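Local coordinates for protein cleavage stimulation factor 77 (Encephalitozoon cuniculi, PDB 2UY1) that probably serves as a helical-repeat scaffold in the cleavage and polyadenylation of mRNA 3' ends, with a likely role in mRNA binding, at residues F361-L364 with L365-G368; D388-I391 with E392-F395; R22-M26 with S27-R31; K231-K234 with V235-G239. All coordinates share one frame; numbering follows the deposited sequence.

Contact 1. Residues F361-L364 with L365-G368; sequences FLFL and LRIG
The last two turns of helix 354-367 are tied by the bonds from Leu365 N to Phe361 O (3.0 Å), Arg366 N to Leu362 O (2.9 Å) and Ile367 N to Phe363 O (3.3 Å), and end in a Schellman motif at Gly368. There the backbone turns to a positive phi of 101°, and the Gly368 amide reaches back to both Leu364 O and Leu365 O in weak bonds. This closes one helix of the alpha-helical solenoid formed by the Suf family, part of the TPR clan. Phe361 and Leu365 run side by side and point the same way, with ring atom CZ resting on Leu365 CD2 at 4.0 Å; helix 370-379 packs against Phe361 and Leu364, and helix 384-397 against Phe361, Leu362 and Leu365. Two residues on, at another side of the helix, Ile367 meets Phe363 at a slant, its CG2 methyl 3.8 Å from ring atom CE1, and the ring continues into aromatic contacts with Tyr330 and Phe343. CG1 of Ile367 stands between the backbone N and the carbonyl carbon (chi1 64°), facing Phe363 O. Arg366 bends at chi3 (59°) and folds its guanidinium back along the helix. One face of that group lies over Leu362 O, which sits 3.8 Å from its plane above the centre, while NH1 approaches the edge of the Phe363 ring near the ring plane.

Contact 2. Residues D388-I391 with E392-F395; sequences DSMI and EYEF
Met390 curls forward onto Tyr393 because its chain leaves the helix with CG opposite the backbone N (chi1 -175°) and then bends twice, at chi2 (70°) and chi3 (-90°). The double bend turns the terminal methyl toward the following turn, where CE lies 3.7 Å from CD2 and 3.9 Å from CB of Tyr393. It comes to the ring at a slant, at the end of the ring next to the helix, so the methyl, not the sulfur, touches the root of the tyrosine while the hydroxyl end leads away from the contact. Beneath these side chains the backbone is regular alpha-helix: Tyr393 N bonds to Ser389 O at 2.9 Å, Glu394 N to Met390 O at 3.0 Å and Phe395 N to Ile391 O at 3.1 Å. The polar ends find partners beyond the two segments. Asp388 forms a salt bridge with Lys410; Glu394 has two partners, Arg374 for OE1 and the Ser399 amide for OE2, which fix the rotation of its buried carboxylate. Ser389 OG turns back to bond Arg385 O within its own helix. Helix 384-397 is packed between neighbouring helices of the solenoid: Ser389, Met390 and Tyr393 face helix 354-367, Met390 reaches helix 370-379 as well, Ile391, Glu394 and Phe395 pack on helix 400-415, and the second chain of the assembly meets Glu392, Tyr393 and Phe395.

Contact 3. Residues R22-M26 with S27-R31; sequences RRLYM and SKDYR
Leu24 and Asp29 lie alongside each other at the close-packed side of this turn, leucine methyl CD2 3.5 Å from carboxylate OD2 and 3.9 Å from the Asp29 CB. Next to them Tyr25, which is buried, touches Tyr30 through CD1 and CE2 at 4.1 Å, the two side chains crossing at a slant; Tyr56 of helix 47-57 packs on both. The ring of Tyr30 also lies against the chain it has just left, with Lys28 CA 3.7 Å above one face. Between helices 14-26 and 30-40 the backbone makes a Schellman motif followed directly by an N-cap, a tight link between two successive helices of the solenoid. Lys28 takes the positive phi (50°); its N bonds to Tyr25 O (2.9 Å) from well above the carbonyl plane, whereas Asp29 N meets Leu24 O (2.9 Å) nearly along the C=O axis. Asp29 then caps a backbone N of the next helix and bonds Ser32 OG through OD2. The outer side is far looser. Arg23, Met26, Ser27 and Lys28 are exposed there, joined chiefly through the backbone, as in the bond from Ser27 N to Arg23 O (2.7 Å), and the end of the Arg23 side chain leads away from the turn.

Contact 4. Residues K231-K234 with V235-G239; sequences KAKK and VVERG
Lys233 and Glu237 touch across one turn of helix 229-242, a helix of the Suf-family solenoid, but each charged end has its strongest partner outside the pair. The lysine, extended beyond CG, carries NZ to a salt bridge with Glu258 and a hydrogen bond with Met256 O, and OE2 of the glutamate bonds Tyr252 OH of helix 247-255. Between the two there is no salt bridge: Glu237 OE2 rests on Lys233 CG at 3.4 Å, while Lys233 NZ stays 5.2 Å from that oxygen. The two side chains cross at a slant, the carboxylate against the lysine's aliphatic stem. In the regular i to i+4 ladder below, Glu237 N points almost straight at Lys233 O (3.1 Å, N-H...O angle 170°); Arg238 N bonds Lys234 O less straight, at 3.0 Å. Glu237 has its CG set beside its own backbone N (chi1 -78°), which lays the chain back over the preceding turn, CD 3.4 Å from Lys233 O; Lys234 runs alongside it, with CG 4.1 Å from OE1. Farther round the helix the contact becomes apolar and buried. Ala232 and Val235 pack on helix 213-225, through Ser220 and Tyr219 respectively, and Val236 meets Tyr251 and Tyr252. Both valines turn a methyl back against the carbonyl one turn below: Val235 CG2 is 3.3 Å from Lys231 O, and Val236 CG2 equally close to Ala232 O.

Overall arrangement
The four contacts follow one another along a single helical solenoid, in the chain order 3, 4, 1, 2. Contacts 1 and 2 are packed together, their centres 12 Å apart: Phe361 CZ lies 3.5 Å from Met390 SD, and Leu365 CD1 lies 3.6 Å from Tyr393 CD1, so the two helices share one largely apolar interface. Both also meet the second chain of the assembly, which contacts 3 and 4 do not. Contact 3 lies on the opposite side of the chain's centre, about 77 Å from contact 2 between centres. Contact 4 is nearer the middle, its centre about 32 Å from that of contact 3 and about 43 Å from that of contact 1.

Contact 1. Residues F361-L364 with L365-G368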
loop_
_atom_site.group_PDB
_atom_site.type_symbol
_atom_site.label_atom_id
_atom_site.label_comp_id
_atom_site.label_asym_id
_atom_site.label_seq_id
_atom_site.Cartn_x
_atom_site.Cartn_y
_atom_site.Cartn_z
ATOM N N PHE B 361 -14.518 -2.029 -11.569
ATOM C CA PHE B 361 -13.842 -3.240 -11.962
ATOM C C PHE B 361 -13.542 -4.126 -10.786
ATOM O O PHE B 361 -13.767 -5.323 -10.856
ATOM C CB PHE B 361 -12.600 -2.969 -12.809
ATOM C CG PHE B 361 -11.759 -4.214 -13.033
ATOM C CD1 PHE B 361 -12.254 -5.268 -13.853
ATOM C CD2 PHE B 361 -10.533 -4.362 -12.382
ATOM C CE1 PHE B 361 -11.526 -6.491 -14.032
ATOM C CE2 PHE B 361 -9.773 -5.576 -12.573
ATOM C CZ PHE B 361 -10.313 -6.623 -13.434
ATOM N N LEU B 362 -13.059 -3.561 -9.701
ATOM C CA LEU B 362 -12.548 -4.378 -8.577
ATOM C C LEU B 362 -13.694 -4.951 -7.770
ATOM O O LEU B 362 -13.600 -6.025 -7.166
ATOM C CB LEU B 362 -11.628 -3.583 -7.658
ATOM C CG LEU B 362 -10.264 -3.133 -8.229
ATOM C CD1 LEU B 362 -9.593 -2.242 -7.220
ATOM C CD2 LEU B 362 -9.285 -4.299 -8.657
ATOM N N PHE B 363 -14.797 -4.200 -7.762
ATOM C CA PHE B 363 -16.052 -4.686 -7.209
ATOM C C PHE B 363 -16.498 -5.888 -8.037
ATOM O O PHE B 363 -16.916 -6.890 -7.515
ATOM C CB PHE B 363 -17.154 -3.618 -7.319
ATOM C CG PHE B 363 -18.537 -4.162 -7.037
ATOM C CD1 PHE B 363 -18.948 -4.432 -5.715
ATOM C CD2 PHE B 363 -19.438 -4.372 -8.061
ATOM C CE1 PHE B 363 -20.245 -4.948 -5.456
ATOM C CE2 PHE B 363 -20.726 -4.912 -7.815
ATOM C CZ PHE B 363 -21.125 -5.207 -6.510
ATOM N N LEU B 364 -16.517 -5.792 -9.353
ATOM C CA LEU B 364 -17.021 -6.998 -10.080
ATOM C C LEU B 364 -16.081 -8.230 -9.863
ATOM O O LEU B 364 -16.493 -9.386 -9.780
ATOM C CB LEU B 364 -17.140 -6.676 -11.580
ATOM C CG LEU B 364 -18.243 -5.671 -11.965
ATOM C CD1 LEU B 364 -18.155 -5.368 -13.462
ATOM C CD2 LEU B 364 -19.652 -6.226 -11.624
ATOM N N LEU B 365 -14.794 -8.001 -9.852
ATOM C CA LEU B 365 -13.880 -9.133 -9.715
ATOM C C LEU B 365 -14.000 -9.723 -8.275
ATOM O O LEU B 365 -14.046 -10.961 -8.093
ATOM C CB LEU B 365 -12.459 -8.649 -10.044
ATOM C CG LEU B 365 -11.355 -9.649 -10.330
ATOM C CD1 LEU B 365 -11.587 -10.214 -11.677
ATOM C CD2 LEU B 365 -10.009 -8.874 -10.165
ATOM N N ARG B 366 -14.153 -8.861 -7.273
ATOM C CA ARG B 366 -14.175 -9.358 -5.879
ATOM C C ARG B 366 -15.396 -10.140 -5.469
ATOM O O ARG B 366 -15.302 -11.072 -4.682
ATOM C CB ARG B 366 -13.914 -8.286 -4.839
ATOM C CG ARG B 366 -15.102 -7.507 -4.385
ATOM C CD ARG B 366 -14.772 -6.671 -3.093
ATOM N NE ARG B 366 -13.653 -5.738 -3.334
ATOM C CZ ARG B 366 -13.794 -4.453 -3.693
ATOM N NH1 ARG B 366 -15.034 -3.934 -3.829
ATOM N NH2 ARG B 366 -12.687 -3.684 -3.896
ATOM N N ILE B 367 -16.548 -9.760 -5.980
ATOM C CA ILE B 367 -17.777 -10.544 -5.709
ATOM C C ILE B 367 -17.921 -11.802 -6.574
ATOM O O ILE B 367 -18.830 -12.654 -6.327
ATOM C CB ILE B 367 -19.008 -9.702 -5.888
ATOM C CG1 ILE B 367 -19.132 -9.263 -7.360
ATOM C CG2 ILE B 367 -18.960 -8.508 -4.877
ATOM C CD1 ILE B 367 -20.594 -9.110 -7.861
ATOM N N GLY B 368 -17.094 -11.910 -7.593
ATOM C CA GLY B 368 -17.005 -13.151 -8.330
ATOM C C GLY B 368 -17.777 -13.117 -9.641
ATOM O O GLY B 368 -18.030 -14.160 -10.249
#

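Contact 2. Residues D388-I391 with E392-F395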
loop_
_atom_site.group_PDB
_atom_site.type_symbol
_atom_site.label_atom_id
_atom_site.label_comp_id
_atom_site.label_asym_id
_atom_site.label_seq_id
_atom_site.Cartn_x
_atom_site.Cartn_y
_atom_site.Cartn_z
ATOM N N ASP B 388 -2.774 -5.015 -12.320
ATOM C CA ASP B 388 -2.272 -6.017 -11.376
ATOM C C ASP B 388 -3.326 -6.949 -10.743
ATOM O O ASP B 388 -3.034 -8.157 -10.526
ATOM C CB ASP B 388 -1.501 -5.393 -10.261
ATOM C CG ASP B 388 -0.302 -4.623 -10.750
ATOM O OD1 ASP B 388 0.102 -4.815 -11.905
ATOM O OD2 ASP B 388 0.259 -3.868 -9.951
ATOM N N SER B 389 -4.522 -6.448 -10.455
ATOM C CA SER B 389 -5.631 -7.340 -9.969
ATOM C C SER B 389 -6.078 -8.318 -11.014
ATOM O O SER B 389 -6.259 -9.524 -10.716
ATOM C CB SER B 389 -6.824 -6.505 -9.464
ATOM O OG SER B 389 -6.327 -5.541 -8.536
ATOM N N MET B 390 -6.215 -7.853 -12.253
ATOM C CA MET B 390 -6.607 -8.735 -13.355
ATOM C C MET B 390 -5.516 -9.768 -13.681
ATOM O O MET B 390 -5.800 -10.916 -13.950
ATOM C CB MET B 390 -7.012 -7.887 -14.599
ATOM C CG MET B 390 -7.569 -8.639 -15.793
ATOM S SD MET B 390 -9.237 -9.317 -15.421
ATOM C CE MET B 390 -8.813 -10.867 -14.781
ATOM N N ILE B 391 -4.253 -9.361 -13.689
ATOM C CA ILE B 391 -3.121 -10.301 -13.909
ATOM C C ILE B 391 -3.079 -11.355 -12.794
ATOM O O ILE B 391 -2.818 -12.543 -13.056
ATOM C CB ILE B 391 -1.721 -9.502 -14.009
ATOM C CG1 ILE B 391 -1.624 -8.767 -15.375
ATOM C CG2 ILE B 391 -0.473 -10.484 -13.757
ATOM C CD1 ILE B 391 -0.620 -7.529 -15.438
ATOM N N GLU B 392 -3.273 -10.944 -11.554
ATOM C CA GLU B 392 -3.224 -11.888 -10.420
ATOM C C GLU B 392 -4.405 -12.871 -10.456
ATOM O O GLU B 392 -4.236 -14.100 -10.299
ATOM C CB GLU B 392 -3.231 -11.167 -9.063
ATOM C CG GLU B 392 -3.291 -12.130 -7.755
ATOM C CD GLU B 392 -1.964 -12.836 -7.403
ATOM O OE1 GLU B 392 -1.028 -12.890 -8.242
ATOM O OE2 GLU B 392 -1.821 -13.361 -6.271
ATOM N N TYR B 393 -5.585 -12.328 -10.691
ATOM C CA TYR B 393 -6.799 -13.203 -10.987
ATOM C C TYR B 393 -6.649 -14.273 -12.107
ATOM O O TYR B 393 -6.954 -15.450 -11.904
ATOM C CB TYR B 393 -7.977 -12.301 -11.296
ATOM C CG TYR B 393 -9.314 -13.045 -11.368
ATOM C CD1 TYR B 393 -10.107 -13.179 -10.236
ATOM C CD2 TYR B 393 -9.747 -13.611 -12.542
ATOM C CE1 TYR B 393 -11.357 -13.802 -10.301
ATOM C CE2 TYR B 393 -10.998 -14.268 -12.622
ATOM C CZ TYR B 393 -11.770 -14.348 -11.506
ATOM O OH TYR B 393 -12.976 -14.992 -11.542
ATOM N N GLU B 394 -6.307 -13.843 -13.310
ATOM C CA GLU B 394 -5.881 -14.765 -14.419
ATOM C C GLU B 394 -4.856 -15.852 -14.079
ATOM O O GLU B 394 -5.080 -17.058 -14.380
ATOM C CB GLU B 394 -5.383 -13.913 -15.618
ATOM C CG GLU B 394 -5.351 -14.669 -16.955
ATOM C CD GLU B 394 -6.712 -15.268 -17.268
ATOM O OE1 GLU B 394 -7.691 -14.611 -16.968
ATOM O OE2 GLU B 394 -6.792 -16.370 -17.821
ATOM N N PHE B 395 -3.712 -15.462 -13.459
ATOM C CA PHE B 395 -2.797 -16.429 -12.905
ATOM C C PHE B 395 -3.410 -17.453 -11.924
ATOM O O PHE B 395 -3.062 -18.634 -11.937
ATOM C CB PHE B 395 -1.582 -15.732 -12.261
ATOM C CG PHE B 395 -0.403 -16.667 -11.982
ATOM C CD1 PHE B 395 0.593 -16.852 -12.927
ATOM C CD2 PHE B 395 -0.294 -17.360 -10.769
ATOM C CE1 PHE B 395 1.701 -17.672 -12.656
ATOM C CE2 PHE B 395 0.781 -18.175 -10.511
ATOM C CZ PHE B 395 1.787 -18.367 -11.438
#

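Contact 3. Residues R22-M26 with S27-R31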
loop_
_atom_site.group_PDB
_atom_site.type_symbol
_atom_site.label_atom_id
_atom_site.label_comp_id
_atom_site.label_asym_id
_atom_site.label_seq_id
_atom_site.Cartn_x
_atom_site.Cartn_y
_atom_site.Cartn_z
ATOM N N ARG B 22 -16.265 42.578 32.323
ATOM C CA ARG B 22 -15.229 43.353 33.013
ATOM C C ARG B 22 -15.252 44.849 32.594
ATOM O O ARG B 22 -15.168 45.734 33.457
ATOM C CB ARG B 22 -13.870 42.722 32.789
ATOM C CG ARG B 22 -12.752 43.285 33.622
ATOM C CD ARG B 22 -11.416 42.595 33.275
ATOM N NE ARG B 22 -11.160 41.257 33.863
ATOM C CZ ARG B 22 -11.210 40.935 35.169
ATOM N NH1 ARG B 22 -11.598 41.813 36.113
ATOM N NH2 ARG B 22 -10.911 39.692 35.534
ATOM N N ARG B 23 -15.371 45.110 31.282
ATOM C CA ARG B 23 -15.647 46.473 30.757
ATOM C C ARG B 23 -16.863 47.172 31.395
ATOM O O ARG B 23 -16.753 48.350 31.849
ATOM C CB ARG B 23 -15.862 46.449 29.237
ATOM C CG ARG B 23 -14.626 46.499 28.354
ATOM C CD ARG B 23 -14.989 46.379 26.854
ATOM N NE ARG B 23 -14.836 45.004 26.348
ATOM C CZ ARG B 23 -15.771 44.336 25.682
ATOM N NH1 ARG B 23 -16.931 44.908 25.386
ATOM N NH2 ARG B 23 -15.547 43.087 25.294
ATOM N N LEU B 24 -18.018 46.487 31.399
ATOM C CA LEU B 24 -19.256 46.981 32.064
ATOM C C LEU B 24 -19.100 47.267 33.569
ATOM O O LEU B 24 -19.687 48.244 34.096
ATOM C CB LEU B 24 -20.401 45.989 31.899
ATOM C CG LEU B 24 -21.034 45.812 30.522
ATOM C CD1 LEU B 24 -22.067 44.681 30.594
ATOM C CD2 LEU B 24 -21.671 47.135 30.053
ATOM N N TYR B 25 -18.335 46.395 34.249
ATOM C CA TYR B 25 -17.904 46.614 35.653
ATOM C C TYR B 25 -17.095 47.895 35.766
ATOM O O TYR B 25 -17.475 48.808 36.495
ATOM C CB TYR B 25 -17.070 45.445 36.206
ATOM C CG TYR B 25 -16.820 45.558 37.692
ATOM C CD1 TYR B 25 -17.877 45.459 38.590
ATOM C CD2 TYR B 25 -15.534 45.778 38.202
ATOM C CE1 TYR B 25 -17.681 45.562 39.952
ATOM C CE2 TYR B 25 -15.318 45.896 39.594
ATOM C CZ TYR B 25 -16.407 45.780 40.460
ATOM O OH TYR B 25 -16.267 45.891 41.831
ATOM N N MET B 26 -15.985 47.940 35.030
ATOM C CA MET B 26 -15.133 49.130 34.998
ATOM C C MET B 26 -15.878 50.417 34.639
ATOM O O MET B 26 -15.593 51.462 35.211
ATOM C CB MET B 26 -13.902 48.913 34.109
ATOM C CG MET B 26 -13.009 47.732 34.553
ATOM S SD MET B 26 -12.055 47.976 36.099
ATOM C CE MET B 26 -13.278 47.647 37.357
ATOM N N SER B 27 -16.830 50.324 33.714
ATOM C CA SER B 27 -17.683 51.459 33.298
ATOM C C SER B 27 -18.657 51.922 34.383
ATOM O O SER B 27 -19.241 53.009 34.267
ATOM C CB SER B 27 -18.526 51.066 32.070
ATOM O OG SER B 27 -17.884 51.394 30.851
ATOM N N LYS B 28 -18.842 51.089 35.413
ATOM C CA LYS B 28 -19.994 51.164 36.337
ATOM C C LYS B 28 -21.360 51.244 35.629
ATOM O O LYS B 28 -22.296 51.970 36.036
ATOM C CB LYS B 28 -19.825 52.244 37.416
ATOM C CG LYS B 28 -18.448 52.232 38.097
ATOM C CD LYS B 28 -18.588 52.548 39.538
ATOM C CE LYS B 28 -17.268 52.696 40.257
ATOM N NZ LYS B 28 -17.574 52.598 41.733
ATOM N N ASP B 29 -21.460 50.485 34.550
ATOM C CA ASP B 29 -22.751 50.191 33.993
ATOM C C ASP B 29 -23.298 48.921 34.675
ATOM O O ASP B 29 -23.082 47.785 34.188
ATOM C CB ASP B 29 -22.659 50.037 32.475
ATOM C CG ASP B 29 -24.006 49.854 31.849
ATOM O OD1 ASP B 29 -25.019 49.874 32.585
ATOM O OD2 ASP B 29 -24.053 49.685 30.623
ATOM N N TYR B 30 -24.001 49.135 35.796
ATOM C CA TYR B 30 -24.467 48.051 36.662
ATOM C C TYR B 30 -25.841 47.501 36.243
ATOM O O TYR B 30 -26.133 46.322 36.476
ATOM C CB TYR B 30 -24.445 48.465 38.127
ATOM C CG TYR B 30 -23.060 48.769 38.699
ATOM C CD1 TYR B 30 -22.915 49.693 39.723
ATOM C CD2 TYR B 30 -21.911 48.130 38.221
ATOM C CE1 TYR B 30 -21.665 49.988 40.274
ATOM C CE2 TYR B 30 -20.637 48.418 38.772
ATOM C CZ TYR B 30 -20.531 49.353 39.797
ATOM O OH TYR B 30 -19.286 49.674 40.367
ATOM N N ARG B 31 -26.638 48.342 35.580
ATOM C CA ARG B 31 -27.871 47.911 34.927
ATOM C C ARG B 31 -27.574 46.837 33.864
ATOM O O ARG B 31 -28.142 45.750 33.918
ATOM C CB ARG B 31 -28.634 49.118 34.360
ATOM C CG ARG B 31 -28.685 50.273 35.364
ATOM C CD ARG B 31 -29.581 51.467 34.936
ATOM N NE ARG B 31 -30.262 51.991 36.129
ATOM C CZ ARG B 31 -31.298 52.831 36.116
ATOM N NH1 ARG B 31 -31.792 53.270 34.960
ATOM N NH2 ARG B 31 -31.840 53.236 37.270
#

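Contact 4. Residues K231-K234 with V235-G239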
loop_
_atom_site.group_PDB
_atom_site.type_symbol
_atom_site.label_atom_id
_atom_site.label_comp_id
_atom_site.label_asym_id
_atom_site.label_seq_id
_atom_site.Cartn_x
_atom_site.Cartn_y
_atom_site.Cartn_z
ATOM N N LYS B 231 -31.794 16.252 26.573
ATOM C CA LYS B 231 -30.698 17.172 26.939
ATOM C C LYS B 231 -29.552 17.061 25.931
ATOM O O LYS B 231 -28.972 18.065 25.552
ATOM C CB LYS B 231 -30.220 16.955 28.394
ATOM C CG LYS B 231 -29.270 18.045 28.942
ATOM C CD LYS B 231 -29.057 17.971 30.486
ATOM C CE LYS B 231 -27.740 18.651 30.936
ATOM N NZ LYS B 231 -27.260 19.873 30.096
ATOM N N ALA B 232 -29.264 15.850 25.452
ATOM C CA ALA B 232 -28.207 15.664 24.436
ATOM C C ALA B 232 -28.475 16.471 23.156
ATOM O O ALA B 232 -27.545 17.064 22.582
ATOM C CB ALA B 232 -28.037 14.176 24.096
ATOM N N LYS B 233 -29.743 16.477 22.705
ATOM C CA LYS B 233 -30.131 17.126 21.428
ATOM C C LYS B 233 -29.912 18.607 21.503
ATOM O O LYS B 233 -29.530 19.247 20.536
ATOM C CB LYS B 233 -31.614 16.861 21.101
ATOM C CG LYS B 233 -32.090 17.417 19.718
ATOM C CD LYS B 233 -33.366 16.695 19.257
ATOM C CE LYS B 233 -33.879 17.135 17.891
ATOM N NZ LYS B 233 -34.832 16.113 17.231
ATOM N N LYS B 234 -30.153 19.155 22.685
ATOM C CA LYS B 234 -29.965 20.559 22.921
ATOM C C LYS B 234 -28.487 20.919 22.910
ATOM O O LYS B 234 -28.118 21.957 22.349
ATOM C CB LYS B 234 -30.686 21.000 24.218
ATOM C CG LYS B 234 -32.195 21.263 23.996
ATOM C CD LYS B 234 -33.142 20.255 24.670
ATOM C CE LYS B 234 -34.521 20.901 25.013
ATOM N NZ LYS B 234 -35.639 19.880 25.246
ATOM N N VAL B 235 -27.652 20.049 23.503
ATOM C CA VAL B 235 -26.153 20.219 23.508
ATOM C C VAL B 235 -25.591 20.229 22.056
ATOM O O VAL B 235 -24.666 20.977 21.757
ATOM C CB VAL B 235 -25.420 19.102 24.342
ATOM C CG1 VAL B 235 -23.890 19.217 24.229
ATOM C CG2 VAL B 235 -25.811 19.143 25.811
ATOM N N VAL B 236 -26.168 19.400 21.184
ATOM C CA VAL B 236 -25.738 19.297 19.781
ATOM C C VAL B 236 -26.130 20.526 18.985
ATOM O O VAL B 236 -25.303 21.061 18.223
ATOM C CB VAL B 236 -26.266 18.057 19.050
ATOM C CG1 VAL B 236 -25.778 18.065 17.599
ATOM C CG2 VAL B 236 -25.803 16.781 19.739
ATOM N N GLU B 237 -27.392 20.953 19.149
ATOM C CA GLU B 237 -27.899 22.211 18.549
ATOM C C GLU B 237 -26.987 23.351 18.959
ATOM O O GLU B 237 -26.568 24.162 18.154
ATOM C CB GLU B 237 -29.323 22.474 19.030
ATOM C CG GLU B 237 -30.327 21.627 18.298
ATOM C CD GLU B 237 -31.662 21.444 18.976
ATOM O OE1 GLU B 237 -31.960 22.153 19.967
ATOM O OE2 GLU B 237 -32.448 20.586 18.486
ATOM N N ARG B 238 -26.618 23.371 20.230
ATOM C CA ARG B 238 -25.731 24.394 20.698
ATOM C C ARG B 238 -24.380 24.242 20.049
ATOM O O ARG B 238 -23.812 25.228 19.604
ATOM C CB ARG B 238 -25.624 24.282 22.205
ATOM C CG ARG B 238 -24.669 25.221 22.816
ATOM C CD ARG B 238 -24.959 25.216 24.282
ATOM N NE ARG B 238 -23.705 25.306 25.009
ATOM C CZ ARG B 238 -23.486 24.748 26.193
ATOM N NH1 ARG B 238 -24.450 24.053 26.812
ATOM N NH2 ARG B 238 -22.292 24.892 26.751
ATOM N N GLY B 239 -23.852 22.999 19.974
ATOM C CA GLY B 239 -22.590 22.777 19.344
ATOM C C GLY B 239 -22.589 23.214 17.899
ATOM O O GLY B 239 -21.605 23.731 17.404
#